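Local coordinates for glucosamine-6-phosphate deaminase (Bacillus subtilis, PDB 2BKX), which belongs to the sugar-phosphate isomerase/deaminase family of Rossmann-like alpha/beta enzymes and holds fructose-6-phosphate in its pocket, at residues Gly33-Gly37 with Tyr80-Met84; Val64-Ala70 with Pro176-Met182; Lys202-Arg207 with Glu236-Pro242. All blocks are in the same frame, centred on the assembly; numbering follows the deposited sequence.

Interaction 1 of 3, residues Gly33-Gly37 with Tyr80-Met84. With F6R (fructose -6-phosphate), chain C.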
loop_
_atom_site.group_PDB
_atom_site.type_symbol
_atom_site.label_atom_id
_atom_site.label_comp_id
_atom_site.label_asym_id
_atom_site.label_seq_id
_atom_site.Cartn_x
_atom_site.Cartn_y
_atom_site.Cartn_z
ATOM N N GLY A 33 3.008 3.539 -6.884
ATOM C CA GLY A 33 3.239 2.727 -5.709
ATOM C C GLY A 33 1.942 2.108 -5.277
ATOM O O GLY A 33 0.963 2.837 -5.132
ATOM N N LEU A 34 1.920 0.782 -5.064
ATOM C CA LEU A 34 0.676 0.063 -4.860
ATOM C C LEU A 34 0.719 -0.720 -3.551
ATOM O O LEU A 34 1.781 -0.987 -2.996
ATOM C CB LEU A 34 0.412 -0.873 -6.049
ATOM C CG LEU A 34 0.203 -0.125 -7.380
ATOM C CD1 LEU A 34 -0.006 -1.179 -8.475
ATOM C CD2 LEU A 34 -0.971 0.844 -7.342
ATOM N N ALA A 35 -0.477 -1.075 -3.094
ATOM C CA ALA A 35 -0.702 -1.735 -1.818
ATOM C C ALA A 35 -1.597 -2.956 -1.988
ATOM O O ALA A 35 -2.393 -3.035 -2.931
ATOM C CB ALA A 35 -1.398 -0.775 -0.872
ATOM N N THR A 36 -1.461 -3.921 -1.085
ATOM C CA THR A 36 -2.343 -5.071 -1.033
ATOM C C THR A 36 -3.256 -4.954 0.184
ATOM O O THR A 36 -3.426 -3.861 0.741
ATOM C CB THR A 36 -1.564 -6.365 -1.036
ATOM O OG1 THR A 36 -0.788 -6.391 0.170
ATOM C CG2 THR A 36 -0.663 -6.493 -2.244
ATOM N N GLY A 37 -3.860 -6.067 0.574
ATOM C CA GLY A 37 -4.818 -6.073 1.675
ATOM C C GLY A 37 -6.270 -5.896 1.247
ATOM O O GLY A 37 -6.609 -5.803 0.075
ATOM N N TYR A 80 1.970 -11.548 -1.971
ATOM C CA TYR A 80 1.499 -10.325 -2.580
ATOM C C TYR A 80 1.744 -10.249 -4.090
ATOM O O TYR A 80 1.023 -9.531 -4.797
ATOM C CB TYR A 80 2.040 -9.125 -1.799
ATOM C CG TYR A 80 1.408 -9.007 -0.399
ATOM C CD1 TYR A 80 2.025 -8.286 0.607
ATOM C CD2 TYR A 80 0.182 -9.579 -0.107
ATOM C CE1 TYR A 80 1.457 -8.138 1.873
ATOM C CE2 TYR A 80 -0.393 -9.445 1.150
ATOM C CZ TYR A 80 0.241 -8.729 2.137
ATOM O OH TYR A 80 -0.351 -8.546 3.386
ATOM N N HIS A 81 2.731 -10.992 -4.574
ATOM C CA HIS A 81 2.861 -11.212 -6.008
ATOM C C HIS A 81 1.563 -11.804 -6.549
ATOM O O HIS A 81 1.010 -11.328 -7.515
ATOM C CB HIS A 81 4.000 -12.188 -6.382
ATOM C CG HIS A 81 5.363 -11.601 -6.431
ATOM N ND1 HIS A 81 6.071 -11.233 -5.296
ATOM C CD2 HIS A 81 6.163 -11.316 -7.490
ATOM C CE1 HIS A 81 7.261 -10.778 -5.664
ATOM N NE2 HIS A 81 7.340 -10.802 -6.981
ATOM N N PHE A 82 1.080 -12.868 -5.928
ATOM C CA PHE A 82 -0.157 -13.499 -6.404
ATOM C C PHE A 82 -1.326 -12.562 -6.310
ATOM O O PHE A 82 -2.113 -12.455 -7.245
ATOM C CB PHE A 82 -0.386 -14.761 -5.553
ATOM C CG PHE A 82 -1.596 -15.558 -5.935
ATOM C CD1 PHE A 82 -1.478 -16.706 -6.710
ATOM C CD2 PHE A 82 -2.851 -15.151 -5.544
ATOM C CE1 PHE A 82 -2.622 -17.474 -7.049
ATOM C CE2 PHE A 82 -3.995 -15.910 -5.894
ATOM C CZ PHE A 82 -3.855 -17.034 -6.666
ATOM N N TYR A 83 -1.447 -11.866 -5.178
ATOM C CA TYR A 83 -2.534 -10.899 -5.043
ATOM C C TYR A 83 -2.524 -9.897 -6.202
ATOM O O TYR A 83 -3.543 -9.631 -6.821
ATOM C CB TYR A 83 -2.388 -10.157 -3.728
ATOM C CG TYR A 83 -3.369 -9.033 -3.439
ATOM C CD1 TYR A 83 -4.326 -9.124 -2.427
ATOM C CD2 TYR A 83 -3.284 -7.842 -4.132
ATOM C CE1 TYR A 83 -5.142 -8.042 -2.128
ATOM C CE2 TYR A 83 -4.083 -6.771 -3.848
ATOM C CZ TYR A 83 -5.017 -6.859 -2.835
ATOM O OH TYR A 83 -5.801 -5.770 -2.516
ATOM N N MET A 84 -1.372 -9.282 -6.473
ATOM C CA MET A 84 -1.361 -8.209 -7.471
ATOM C C MET A 84 -1.687 -8.735 -8.855
ATOM O O MET A 84 -2.343 -8.050 -9.652
ATOM C CB MET A 84 -0.008 -7.507 -7.443
ATOM C CG MET A 84 0.245 -6.648 -6.230
ATOM S SD MET A 84 -1.066 -5.423 -5.867
ATOM C CE MET A 84 -0.960 -4.437 -7.346
HETATM C C1 F6R C . -0.453 -3.050 2.120
HETATM C C2 F6R C . 0.292 -2.789 3.414
HETATM C C3 F6R C . -0.326 -2.811 4.818
HETATM C C4 F6R C . -1.867 -2.744 4.820
HETATM C C5 F6R C . -2.475 -2.734 6.213
HETATM C C6 F6R C . -3.998 -2.722 6.160
HETATM O O1 F6R C . 0.441 -3.359 1.034
HETATM O O2 F6R C . 1.462 -2.493 3.311
HETATM O O3 F6R C . 0.113 -1.661 5.519
HETATM O O4 F6R C . -2.261 -1.564 4.127
HETATM O O5 F6R C . -2.015 -3.826 7.000
HETATM O O6 F6R C . -4.445 -3.965 5.595
HETATM P P F6R C . -5.981 -4.129 5.198
HETATM O O1P F6R C . -6.218 -3.231 4.015
HETATM O O2P F6R C . -6.771 -3.666 6.393
HETATM O O3P F6R C . -6.185 -5.570 4.859
HETATM O O HOH W 1 -0.001 -5.590 3.214
#
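T36 is clasped between two tyrosine rings of one helix, its small side chain lying over a face of Y80 and a face of Y83. On the Y80 side the hydroxyl comes down on the aromatic plane: OG1 of T36 sits 3.0 Å above the plane, over the centre of the Y80 ring. T36 CB lies over both rings in two CH-pi contacts, 4.0 Å from the Y80 centroid and 3.7 Å from that of Y83, where it is 8° off the normal. A single torsion divides the work: OG1 stands between the backbone N and the carbonyl carbon (chi1 64°), which places CG2 over the same face of Y83, 3.5 Å from CD2. The Y83 ring then runs past T36 to the next residue, where Y83 OH donates to G37 O over 2.7 Å, in the carbonyl plane. Deeper in, the M84 chain folds back at its last two torsions, bringing its methyl CE to 3.6 Å from L34 CD1 while SD faces T36 CG2. Y44 of helix 41-53 packs on L34, Y83 and M84 and hydrogen-bonds to A35 O. The backbone of the loop faces the ligand: T36 N donates to O1 of fructose-6-phosphate at 2.9 Å, with an N-H...O angle of 166°. G37 brings its CA to 3.5 Å from phosphate oxygen O3P. Water 1 joins T36 OG1 to Y80 OH, the latter link weak. Aromatic faces and one phenol bond thus fix the loop after strand 31-34 against helix 80-89, which is consistent with a pocket wall whose amide is held ready for the sugar oxygen.

Interaction 2 of 3, residues Val64-Ala70 with Pro176-Met182. With F6R (fructose -6-phosphate), chain C.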
loop_
_atom_site.group_PDB
_atom_site.type_symbol
_atom_site.label_atom_id
_atom_site.label_comp_id
_atom_site.label_asym_id
_atom_site.label_seq_id
_atom_site.Cartn_x
_atom_site.Cartn_y
_atom_site.Cartn_z
ATOM N N VAL A 64 5.456 -0.216 -8.339
ATOM C CA VAL A 64 6.259 -0.770 -7.248
ATOM C C VAL A 64 5.298 -1.022 -6.083
ATOM O O VAL A 64 4.462 -0.171 -5.745
ATOM C CB VAL A 64 7.436 0.132 -6.813
ATOM C CG1 VAL A 64 8.440 0.203 -7.934
ATOM C CG2 VAL A 64 7.001 1.521 -6.461
ATOM N N ASN A 65 5.400 -2.209 -5.487
ATOM C CA ASN A 65 4.563 -2.543 -4.358
ATOM C C ASN A 65 5.284 -2.288 -3.036
ATOM O O ASN A 65 6.514 -2.367 -2.945
ATOM C CB ASN A 65 4.083 -3.998 -4.428
ATOM C CG ASN A 65 2.688 -4.111 -4.960
ATOM O OD1 ASN A 65 1.712 -4.366 -4.177
ATOM N ND2 ASN A 65 2.536 -3.870 -6.223
ATOM N N LEU A 66 4.498 -2.019 -2.006
ATOM C CA LEU A 66 5.025 -1.755 -0.677
ATOM C C LEU A 66 5.785 -2.904 -0.078
ATOM O O LEU A 66 6.796 -2.711 0.596
ATOM C CB LEU A 66 3.884 -1.390 0.284
ATOM C CG LEU A 66 3.246 -0.031 0.120
ATOM C CD1 LEU A 66 1.933 0.066 0.889
ATOM C CD2 LEU A 66 4.177 1.058 0.606
ATOM N N ASP A 67 5.257 -4.111 -0.244
ATOM C CA ASP A 67 5.699 -5.189 0.625
ATOM C C ASP A 67 5.457 -6.573 0.076
ATOM O O ASP A 67 4.727 -6.769 -0.899
ATOM C CB ASP A 67 5.109 -5.029 2.050
ATOM C CG ASP A 67 3.701 -4.629 2.108
ATOM O OD1 ASP A 67 3.457 -3.862 3.070
ATOM O OD2 ASP A 67 2.836 -5.045 1.278
ATOM N N GLU A 68 6.110 -7.552 0.702
ATOM C CA GLU A 68 5.917 -8.970 0.397
ATOM C C GLU A 68 6.294 -9.756 1.622
ATOM O O GLU A 68 7.165 -9.343 2.401
ATOM C CB GLU A 68 6.758 -9.411 -0.785
ATOM C CG GLU A 68 6.691 -10.889 -1.169
ATOM C CD GLU A 68 5.299 -11.374 -1.556
ATOM O OE1 GLU A 68 4.403 -11.440 -0.685
ATOM O OE2 GLU A 68 5.098 -11.654 -2.773
ATOM N N TYR A 69 5.611 -10.869 1.845
ATOM C CA TYR A 69 5.931 -11.711 2.986
ATOM C C TYR A 69 7.258 -12.456 2.733
ATOM O O TYR A 69 7.548 -12.905 1.624
ATOM C CB TYR A 69 4.851 -12.746 3.214
ATOM C CG TYR A 69 3.558 -12.257 3.811
ATOM C CD1 TYR A 69 2.379 -12.299 3.081
ATOM C CD2 TYR A 69 3.488 -11.779 5.110
ATOM C CE1 TYR A 69 1.175 -11.867 3.628
ATOM C CE2 TYR A 69 2.303 -11.350 5.675
ATOM C CZ TYR A 69 1.146 -11.429 4.948
ATOM O OH TYR A 69 -0.012 -11.026 5.555
ATOM N N ALA A 70 8.050 -12.618 3.792
ATOM C CA ALA A 70 9.283 -13.398 3.698
ATOM C C ALA A 70 8.977 -14.866 3.663
ATOM O O ALA A 70 8.180 -15.370 4.426
ATOM C CB ALA A 70 10.218 -13.102 4.874
ATOM N N PRO A 176 3.019 -15.778 8.000
ATOM C CA PRO A 176 4.451 -15.515 8.120
ATOM C C PRO A 176 4.805 -14.623 9.314
ATOM O O PRO A 176 3.970 -13.864 9.806
ATOM C CB PRO A 176 4.786 -14.826 6.799
ATOM C CG PRO A 176 3.700 -15.312 5.856
ATOM C CD PRO A 176 2.499 -15.433 6.680
ATOM N N LYS A 177 6.028 -14.794 9.796
ATOM C CA LYS A 177 6.551 -13.987 10.881
ATOM C C LYS A 177 7.305 -12.747 10.417
ATOM O O LYS A 177 7.462 -11.815 11.180
ATOM C CB LYS A 177 7.437 -14.836 11.774
ATOM C CG LYS A 177 6.610 -15.839 12.607
ATOM C CD LYS A 177 7.436 -16.727 13.474
ATOM C CE LYS A 177 6.504 -17.539 14.319
ATOM N NZ LYS A 177 5.863 -16.710 15.384
ATOM N N LYS A 178 7.791 -12.778 9.179
ATOM C CA LYS A 178 8.586 -11.665 8.667
ATOM C C LYS A 178 8.115 -11.208 7.299
ATOM O O LYS A 178 7.406 -11.926 6.605
ATOM C CB LYS A 178 10.082 -12.040 8.595
ATOM C CG LYS A 178 10.692 -12.468 9.964
ATOM C CD LYS A 178 12.169 -12.776 9.859
ATOM C CE LYS A 178 12.830 -12.765 11.201
ATOM N NZ LYS A 178 14.314 -12.868 11.066
ATOM N N ALA A 179 8.587 -10.031 6.912
ATOM C CA ALA A 179 8.243 -9.452 5.640
ATOM C C ALA A 179 9.336 -8.520 5.166
ATOM O O ALA A 179 10.214 -8.140 5.926
ATOM C CB ALA A 179 6.927 -8.718 5.752
ATOM N N LEU A 180 9.265 -8.156 3.893
ATOM C CA LEU A 180 10.081 -7.121 3.268
ATOM C C LEU A 180 9.167 -5.934 2.983
ATOM O O LEU A 180 8.080 -6.127 2.445
ATOM C CB LEU A 180 10.634 -7.627 1.938
ATOM C CG LEU A 180 11.715 -8.687 2.040
ATOM C CD1 LEU A 180 11.205 -9.998 2.604
ATOM C CD2 LEU A 180 12.304 -8.909 0.652
ATOM N N THR A 181 9.567 -4.727 3.382
ATOM C CA THR A 181 8.724 -3.547 3.180
ATOM C C THR A 181 9.555 -2.326 2.789
ATOM O O THR A 181 10.650 -2.104 3.290
ATOM C CB THR A 181 7.929 -3.223 4.464
ATOM O OG1 THR A 181 7.005 -2.153 4.210
ATOM C CG2 THR A 181 8.783 -2.913 5.640
ATOM N N MET A 182 8.995 -1.553 1.885
ATOM C CA MET A 182 9.453 -0.180 1.658
ATOM C C MET A 182 9.482 0.499 2.998
ATOM O O MET A 182 8.602 0.252 3.838
ATOM C CB MET A 182 8.460 0.564 0.821
ATOM C CG MET A 182 8.546 0.299 -0.562
ATOM S SD MET A 182 7.349 1.459 -1.357
ATOM C CE MET A 182 7.489 0.483 -2.422
HETATM C C1 F6R C . -0.453 -3.050 2.120
HETATM C C2 F6R C . 0.292 -2.789 3.414
HETATM C C3 F6R C . -0.326 -2.811 4.818
HETATM C C4 F6R C . -1.867 -2.744 4.820
HETATM C C5 F6R C . -2.475 -2.734 6.213
HETATM C C6 F6R C . -3.998 -2.722 6.160
HETATM O O1 F6R C . 0.441 -3.359 1.034
HETATM O O2 F6R C . 1.462 -2.493 3.311
HETATM O O3 F6R C . 0.113 -1.661 5.519
HETATM O O4 F6R C . -2.261 -1.564 4.127
HETATM O O5 F6R C . -2.015 -3.826 7.000
HETATM O O6 F6R C . -4.445 -3.965 5.595
HETATM P P F6R C . -5.981 -4.129 5.198
HETATM O O1P F6R C . -6.218 -3.231 4.015
HETATM O O2P F6R C . -6.771 -3.666 6.393
HETATM O O3P F6R C . -6.185 -5.570 4.859
HETATM O O HOH W 2 8.367 -15.186 7.431
#
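Y69 lays one face of its ring over the pyrrolidine of P176, the two side chains crossing at about a right angle. The overlap is off-centre: P176 CG lies 4.0 Å from the Y69 ring centroid, 30° off the normal, in a CH-pi contact, and touches CD2. The far end of the ring is tethered elsewhere, Y69 OH bonding to N165. Next along, A70 CB meets CD1 of L180 at 4.0 Å, and water 2 bridges A70 O to K178 N. At the other end M182, extended as far as SD, crosses L66 at about a right angle, its SD 3.8 Å from L66 CD2. Between these ends the strands zip antiparallel: E68 and L180 form the hydrogen-bonded pair, with L180 N to E68 O at 2.8 Å, flanked by the non-hydrogen-bonded pairs D67-T181 and Y69-A179. M182 N to L66 O (2.8 Å) and A70 N to K178 O continue the ladder. D67 and T181 share one face. There D67, in one of its two deposited conformers, turns its carboxylate to the ligand: OD2 accepts from O1 of fructose-6-phosphate at 2.9 Å. On the other face E68 OE1 takes Y69 N with its anti lone pair and also Y80 N, while OE2 bonds to H81. Strand 178-181 thus adds an antiparallel neighbour to strand 62-69 of the largely parallel sheet of a Rossmann-like alpha/beta fold, at a place where D67 faces the sugar pocket.

Interaction 3 of 3, residues Lys202-Arg207 with Glu236-Pro242. With F6R (fructose -6-phosphate), chain C.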
loop_
_atom_site.group_PDB
_atom_site.type_symbol
_atom_site.label_atom_id
_atom_site.label_comp_id
_atom_site.label_asym_id
_atom_site.label_seq_id
_atom_site.Cartn_x
_atom_site.Cartn_y
_atom_site.Cartn_z
ATOM N N LYS A 202 -10.408 0.140 11.926
ATOM C CA LYS A 202 -9.444 1.216 11.778
ATOM C C LYS A 202 -9.831 2.503 12.499
ATOM O O LYS A 202 -9.111 3.515 12.407
ATOM C CB LYS A 202 -9.239 1.530 10.288
ATOM C CG LYS A 202 -8.880 0.312 9.443
ATOM C CD LYS A 202 -7.646 -0.439 9.945
ATOM C CE LYS A 202 -7.300 -1.632 9.052
ATOM N NZ LYS A 202 -6.977 -1.235 7.618
ATOM N N ALA A 203 -10.977 2.510 13.190
ATOM C CA ALA A 203 -11.465 3.746 13.775
ATOM C C ALA A 203 -10.510 4.323 14.827
ATOM O O ALA A 203 -10.355 5.545 14.925
ATOM C CB ALA A 203 -12.874 3.557 14.323
ATOM N N GLU A 204 -9.877 3.469 15.623
ATOM C CA GLU A 204 -8.892 3.971 16.594
ATOM C C GLU A 204 -7.659 4.560 15.908
ATOM O O GLU A 204 -7.147 5.605 16.333
ATOM C CB GLU A 204 -8.501 2.872 17.605
ATOM C CG GLU A 204 -9.657 2.506 18.528
ATOM C CD GLU A 204 -9.449 1.260 19.353
ATOM O OE1 GLU A 204 -8.293 0.934 19.712
ATOM O OE2 GLU A 204 -10.468 0.603 19.632
ATOM N N ALA A 205 -7.200 3.915 14.828
ATOM C CA ALA A 205 -6.072 4.453 14.066
ATOM C C ALA A 205 -6.425 5.799 13.427
ATOM O O ALA A 205 -5.620 6.719 13.403
ATOM C CB ALA A 205 -5.576 3.470 13.063
ATOM N N VAL A 206 -7.638 5.913 12.908
ATOM C CA VAL A 206 -8.072 7.189 12.331
ATOM C C VAL A 206 -8.021 8.289 13.391
ATOM O O VAL A 206 -7.548 9.395 13.134
ATOM C CB VAL A 206 -9.482 7.077 11.705
ATOM C CG1 VAL A 206 -10.076 8.440 11.415
ATOM C CG2 VAL A 206 -9.421 6.241 10.435
ATOM N N ARG A 207 -8.540 7.988 14.575
ATOM C CA ARG A 207 -8.503 8.969 15.663
ATOM C C ARG A 207 -7.087 9.442 15.959
ATOM O O ARG A 207 -6.828 10.637 16.071
ATOM C CB ARG A 207 -9.155 8.395 16.927
ATOM C CG ARG A 207 -9.272 9.400 18.052
ATOM C CD ARG A 207 -9.825 8.740 19.311
ATOM N NE ARG A 207 -9.892 9.648 20.449
ATOM C CZ ARG A 207 -10.909 10.462 20.677
ATOM N NH1 ARG A 207 -10.883 11.283 21.734
ATOM N NH2 ARG A 207 -11.955 10.474 19.853
ATOM N N GLU A 236 -17.576 4.159 8.739
ATOM C CA GLU A 236 -17.244 3.265 9.819
ATOM C C GLU A 236 -15.853 3.563 10.381
ATOM O O GLU A 236 -15.616 3.512 11.587
ATOM C CB GLU A 236 -17.355 1.825 9.334
ATOM C CG GLU A 236 -18.812 1.352 9.134
ATOM C CD GLU A 236 -19.534 2.040 7.988
ATOM O OE1 GLU A 236 -18.889 2.322 6.947
ATOM O OE2 GLU A 236 -20.769 2.305 8.111
ATOM N N ALA A 237 -14.920 3.878 9.500
ATOM C CA ALA A 237 -13.574 4.211 9.935
ATOM C C ALA A 237 -13.493 5.566 10.623
ATOM O O ALA A 237 -12.563 5.785 11.390
ATOM C CB ALA A 237 -12.646 4.158 8.752
ATOM N N ALA A 238 -14.463 6.443 10.354
ATOM C CA ALA A 238 -14.482 7.808 10.895
ATOM C C ALA A 238 -15.208 7.928 12.230
ATOM O O ALA A 238 -15.271 9.018 12.781
ATOM C CB ALA A 238 -15.118 8.782 9.897
ATOM N N SER A 239 -15.698 6.808 12.749
ATOM C CA SER A 239 -16.658 6.818 13.868
ATOM C C SER A 239 -16.109 7.254 15.214
ATOM O O SER A 239 -16.880 7.570 16.126
ATOM C CB SER A 239 -17.353 5.451 13.979
ATOM O OG SER A 239 -16.462 4.367 14.254
ATOM N N LEU A 240 -14.788 7.272 15.379
ATOM C CA LEU A 240 -14.162 7.681 16.640
ATOM C C LEU A 240 -13.284 8.899 16.456
ATOM O O LEU A 240 -12.407 9.152 17.270
ATOM C CB LEU A 240 -13.369 6.536 17.272
ATOM C CG LEU A 240 -14.140 5.283 17.597
ATOM C CD1 LEU A 240 -13.235 4.223 18.112
ATOM C CD2 LEU A 240 -15.220 5.583 18.658
ATOM N N ARG A 241 -13.520 9.670 15.409
ATOM C CA ARG A 241 -12.621 10.796 15.142
ATOM C C ARG A 241 -12.731 11.812 16.284
ATOM O O ARG A 241 -13.741 11.850 16.983
ATOM C CB ARG A 241 -12.895 11.412 13.777
ATOM C CG ARG A 241 -14.211 12.097 13.687
ATOM C CD ARG A 241 -14.450 12.581 12.271
ATOM N NE ARG A 241 -13.442 13.538 11.809
ATOM C CZ ARG A 241 -13.269 13.885 10.529
ATOM N NH1 ARG A 241 -14.032 13.348 9.577
ATOM N NH2 ARG A 241 -12.325 14.761 10.201
ATOM N N PRO A 242 -11.687 12.619 16.522
ATOM C CA PRO A 242 -11.705 13.566 17.642
ATOM C C PRO A 242 -12.653 14.733 17.429
ATOM O O PRO A 242 -13.124 14.944 16.307
ATOM C CB PRO A 242 -10.252 14.031 17.724
ATOM C CG PRO A 242 -9.646 13.683 16.440
ATOM C CD PRO A 242 -10.405 12.619 15.802
HETATM C C1 F6R C . -0.453 -3.050 2.120
HETATM C C2 F6R C . 0.292 -2.789 3.414
HETATM C C3 F6R C . -0.326 -2.811 4.818
HETATM C C4 F6R C . -1.867 -2.744 4.820
HETATM C C5 F6R C . -2.475 -2.734 6.213
HETATM C C6 F6R C . -3.998 -2.722 6.160
HETATM O O1 F6R C . 0.441 -3.359 1.034
HETATM O O2 F6R C . 1.462 -2.493 3.311
HETATM O O3 F6R C . 0.113 -1.661 5.519
HETATM O O4 F6R C . -2.261 -1.564 4.127
HETATM O O5 F6R C . -2.015 -3.826 7.000
HETATM O O6 F6R C . -4.445 -3.965 5.595
HETATM P P F6R C . -5.981 -4.129 5.198
HETATM O O1P F6R C . -6.218 -3.231 4.015
HETATM O O2P F6R C . -6.771 -3.666 6.393
HETATM O O3P F6R C . -6.185 -5.570 4.859
HETATM O O HOH W 3 -12.420 7.141 13.787
#
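The C-terminal tail, folded into two successive type I turns (E236-S239 and A238-R241), wraps over the first turns of helix 203-211. A203 and V206 face it from the helix. A237 O points between them, with A203 CA 3.3 Å away in a CA-H...O contact and V206 CG2 at the same distance, while A237 CB packs on V206 CG2. Water 3 stitches the middle together: it donates to A203 O and to A237 O, both at 2.8 Å, and accepts from L240 N, so two backbone carbonyls and an amide share one bridge. L240 lies along E204, pointing the same way, and its CD1 reaches A203 CB (3.9 Å) and E204 CG. R207 closes the outer edge. With CG anti to the backbone N (chi1 -174°) and the chain straight as far as NE, its methylenes pass alongside L240 O before NH2 turns to donate to that same oxygen, 2.9 Å away with an N-H...O angle of 161°. L240 O lies 6° out of the guanidinium plane. P242 slides past R207 in the opposite direction, CB over a face of the guanidinium and CD 4.1 Å from R207 CG. From just before the helix K202 reaches the other way, bent at chi2 and chi4, and NZ donates to phosphate oxygen O2P of fructose-6-phosphate (2.7 Å) and also to I133 O. R241, next to the chain end, forms a salt bridge with E5 of strand 2-6. Strands 193-197 and 229-234 flank the contact: I197 packs on K202, V206 and A237, and I233 on V206 and A238.

How the interactions relate
Interactions 1 and 2 are buried neighbours, their centres about 10 Å apart, and both reach the same sheet through the adjacent strands 31-34 and 62-69. They also touch directly, where strand 62-69 meets the start of helix 80-89. Interaction 3 is partly buried, its centre about 25 Å from that of interaction 1 and 26 Å from that of interaction 2, and touches neither. Chemistry follows place: aromatic faces grip a loop in 33-37/80-84, a backbone ladder joins strands in 64-70/176-182, and water and arginine fasten a partly exposed tail in 202-207/236-242. All three meet fructose-6-phosphate, interactions 1 and 2 chiefly at its O1 end, G37 also near the phosphate, and interaction 3 at the phosphate.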